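Local structure of putative cathepsin d (Ixodes ricinus, 5N71) at residues Arg73-Val78 against Ile132-Val137. The protein is probably an aspartic-type endopeptidase of the pepsin-like A1 family, cleaving peptide bonds within protein substrates. Numbering follows the deposited sequence.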
ATOM      1  N   ARG A  73       0.611  14.591  23.217  1.00 22.86           N
ATOM      2  CA  ARG A  73       0.932  15.486  22.137  1.00 23.26           C
ATOM      3  C   ARG A  73      -0.116  15.366  21.019  1.00 24.34           C
ATOM      4  O   ARG A  73      -0.756  14.320  20.833  1.00 21.31           O
ATOM      5  CB  ARG A  73       2.347  15.291  21.650  1.00 25.25           C
ATOM      6  CG  ARG A  73       2.529  14.312  20.536  1.00 26.93           C
ATOM      7  CD  ARG A  73       4.021  14.161  20.313  1.00 31.28           C
ATOM      8  NE  ARG A  73       4.589  13.195  21.252  1.00 29.34           N
ATOM      9  CZ  ARG A  73       5.764  12.605  21.077  1.00 29.64           C
ATOM     10  NH1 ARG A  73       6.533  12.931  20.040  1.00 26.20           N
ATOM     11  NH2 ARG A  73       6.194  11.722  21.958  1.00 31.52           N
ATOM     12  N   ASN A  74      -0.306  16.456  20.306  1.00 24.95           N
ATOM     13  CA  ASN A  74      -1.255  16.489  19.215  1.00 25.49           C
ATOM     14  C   ASN A  74      -0.806  15.577  18.080  1.00 25.82           C
ATOM     15  O   ASN A  74       0.388  15.502  17.770  1.00 22.06           O
ATOM     16  CB  ASN A  74      -1.374  17.891  18.667  1.00 28.40           C
ATOM     17  CG  ASN A  74      -2.471  17.999  17.647  1.00 31.56           C
ATOM     18  OD1 ASN A  74      -3.658  18.085  18.007  1.00 33.62           O
ATOM     19  ND2 ASN A  74      -2.103  17.908  16.365  1.00 30.85           N
ATOM     20  N   PHE A  75      -1.803  14.927  17.474  1.00 23.33           N
ATOM     21  CA  PHE A  75      -1.666  14.135  16.261  1.00 24.79           C
ATOM     22  C   PHE A  75      -2.567  14.714  15.162  1.00 23.34           C
ATOM     23  O   PHE A  75      -3.790  14.796  15.325  1.00 23.86           O
ATOM     24  CB  PHE A  75      -2.048  12.697  16.567  1.00 23.12           C
ATOM     25  CG  PHE A  75      -2.042  11.791  15.366  1.00 24.42           C
ATOM     26  CD1 PHE A  75      -0.869  11.556  14.640  1.00 23.74           C
ATOM     27  CD2 PHE A  75      -3.208  11.147  14.967  1.00 25.13           C
ATOM     28  CE1 PHE A  75      -0.882  10.718  13.517  1.00 24.19           C
ATOM     29  CE2 PHE A  75      -3.228  10.337  13.837  1.00 25.33           C
ATOM     30  CZ  PHE A  75      -2.057  10.102  13.128  1.00 23.76           C
ATOM     31  N   THR A  76      -1.955  15.122  14.061  1.00 22.46           N
ATOM     32  CA  THR A  76      -2.662  15.557  12.874  1.00 24.32           C
ATOM     33  C   THR A  76      -1.926  15.091  11.630  1.00 23.79           C
ATOM     34  O   THR A  76      -0.735  15.417  11.434  1.00 22.52           O
ATOM     35  CB  THR A  76      -2.845  17.101  12.835  1.00 27.32           C
ATOM     36  OG1 THR A  76      -3.578  17.520  14.007  1.00 27.60           O
ATOM     37  CG2 THR A  76      -3.644  17.531  11.599  1.00 30.22           C
ATOM     38  N   ILE A  77      -2.643  14.365  10.783  1.00 22.50           N
ATOM     39  CA  ILE A  77      -2.099  13.887   9.503  1.00 23.06           C
ATOM     40  C   ILE A  77      -3.146  14.062   8.419  1.00 24.57           C
ATOM     41  O   ILE A  77      -4.347  13.958   8.686  1.00 24.04           O
ATOM     42  CB  ILE A  77      -1.597  12.436   9.618  1.00 23.71           C
ATOM     43  CG1 ILE A  77      -0.736  11.981   8.426  1.00 23.84           C
ATOM     44  CG2 ILE A  77      -2.727  11.472   9.910  1.00 26.12           C
ATOM     45  CD1 ILE A  77       0.091  10.746   8.747  1.00 23.97           C
ATOM     46  N   VAL A  78      -2.650  14.348   7.201  1.00 26.84           N
ATOM     47  CA  VAL A  78      -3.467  14.469   5.981  1.00 29.31           C
ATOM     48  C   VAL A  78      -2.904  13.524   4.927  1.00 30.93           C
ATOM     49  O   VAL A  78      -1.716  13.560   4.594  1.00 35.41           O
ATOM     50  CB  VAL A  78      -3.444  15.916   5.440  1.00 33.06           C
ATOM     51  CG1 VAL A  78      -4.203  16.052   4.106  1.00 32.39           C
ATOM     52  CG2 VAL A  78      -4.004  16.875   6.492  1.00 32.71           C
ATOM     53  N   ILE A 132       9.357  10.556   6.987  1.00 18.83           N
ATOM     54  CA  ILE A 132       8.023  11.051   6.669  1.00 20.63           C
ATOM     55  C   ILE A 132       6.992  10.763   7.760  1.00 20.30           C
ATOM     56  O   ILE A 132       5.794  10.982   7.553  1.00 19.55           O
ATOM     57  CB  ILE A 132       7.524  10.655   5.260  1.00 22.11           C
ATOM     58  CG1 ILE A 132       7.237   9.154   5.108  1.00 21.24           C
ATOM     59  CG2 ILE A 132       8.587  11.079   4.232  1.00 22.09           C
ATOM     60  CD1 ILE A 132       6.458   8.826   3.849  1.00 23.15           C
ATOM     61  N   ALA A 133       7.440  10.341   8.934  1.00 19.42           N
ATOM     62  CA  ALA A 133       6.506  10.283  10.094  1.00 20.48           C
ATOM     63  C   ALA A 133       6.191  11.691  10.538  1.00 20.44           C
ATOM     64  O   ALA A 133       7.078  12.543  10.510  1.00 20.24           O
ATOM     65  CB  ALA A 133       7.085   9.488  11.244  1.00 20.21           C
ATOM     66  N   VAL A 134       4.938  11.957  10.884  1.00 21.17           N
ATOM     67  CA  VAL A 134       4.607  13.266  11.508  1.00 22.87           C
ATOM     68  C   VAL A 134       4.530  13.182  13.034  1.00 23.06           C
ATOM     69  O   VAL A 134       4.294  12.106  13.625  1.00 21.27           O
ATOM     70  CB  VAL A 134       3.314  13.932  10.964  1.00 24.63           C
ATOM     71  CG1 VAL A 134       3.422  14.152   9.477  1.00 25.59           C
ATOM     72  CG2 VAL A 134       2.064  13.145  11.339  1.00 25.44           C
ATOM     73  N   ASP A 135       4.736  14.338  13.667  1.00 21.48           N
ATOM     74  CA  ASP A 135       4.535  14.510  15.118  1.00 22.62           C
ATOM     75  C   ASP A 135       5.554  13.849  16.063  1.00 23.50           C
ATOM     76  O   ASP A 135       5.332  13.771  17.283  1.00 23.12           O
ATOM     77  CB  ASP A 135       3.101  14.181  15.531  1.00 24.19           C
ATOM     78  CG  ASP A 135       2.082  15.068  14.837  1.00 25.66           C
ATOM     79  OD1 ASP A 135       2.290  16.305  14.659  1.00 27.08           O
ATOM     80  OD2 ASP A 135       1.051  14.531  14.429  1.00 26.11           O
ATOM     81  N   GLY A 136       6.695  13.446  15.537  1.00 22.92           N
ATOM     82  CA  GLY A 136       7.823  13.117  16.392  1.00 24.93           C
ATOM     83  C   GLY A 136       7.764  11.706  16.946  1.00 26.13           C
ATOM     84  O   GLY A 136       8.475  11.426  17.895  1.00 27.83           O
ATOM     85  N   VAL A 137       6.950  10.829  16.348  1.00 23.26           N
ATOM     86  CA  VAL A 137       6.752   9.468  16.875  1.00 22.15           C
ATOM     87  C   VAL A 137       7.386   8.453  15.922  1.00 21.36           C
ATOM     88  O   VAL A 137       7.313   8.587  14.691  1.00 22.02           O
ATOM     89  CB  VAL A 137       5.266   9.140  17.153  1.00 23.42           C
ATOM     90  CG1 VAL A 137       4.759   9.955  18.364  1.00 23.57           C
ATOM     91  CG2 VAL A 137       4.370   9.337  15.933  1.00 23.03           C
TER
HETATM   92  O   HOH W   1       2.347  17.147  17.959  1.00 25.60           O
HETATM   93  O   HOH W   2       0.770  17.146  12.621  1.00 31.03           O
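Asp135, in the loop before helix 140-146, lends its carboxylate to the edge of strand 69-78 that turns away from strand 83-95. Its OD2 accepts a hydrogen bond from Thr76 N at 3.1 Å, nearly straight at 160°, on the syn side of the carboxylate and 22° out of its plane. With chi1 at -60° and CG anti to the carbonyl carbon, the group projects to the strand. OD1 works through water: one, 2.7 Å from Asp135 OD1, also donates to Thr76 O, while a second donates to Asn74 O and, weakly, to Asp135 OD1.

At the Arg73 end, NH1 donates to Asp135 O at 3.1 Å, on a lone pair in the carbonyl plane, and weakly to Gly136 O; NH2 is salt-bridged to Asp71. Val137 CG1 lies over one guanidinium face, 3.8 Å above its plane, offset toward the rim.

Apolar contact is slighter: Val134 CG2 reaches Ile77 CD1 at 4.0 Å and, more loosely, Phe75 CE1. Phe75 CD1 comes 3.5 Å from Asp135 OD2, which sits oblique to a ring steeply turned against the carboxylate.

Strands 69-78 and 83-95 form the flap hairpin of the pepsin-like fold. Here a carboxylate and waters replace a further strand, meeting Thr76 N, Thr76 O and Asn74 O.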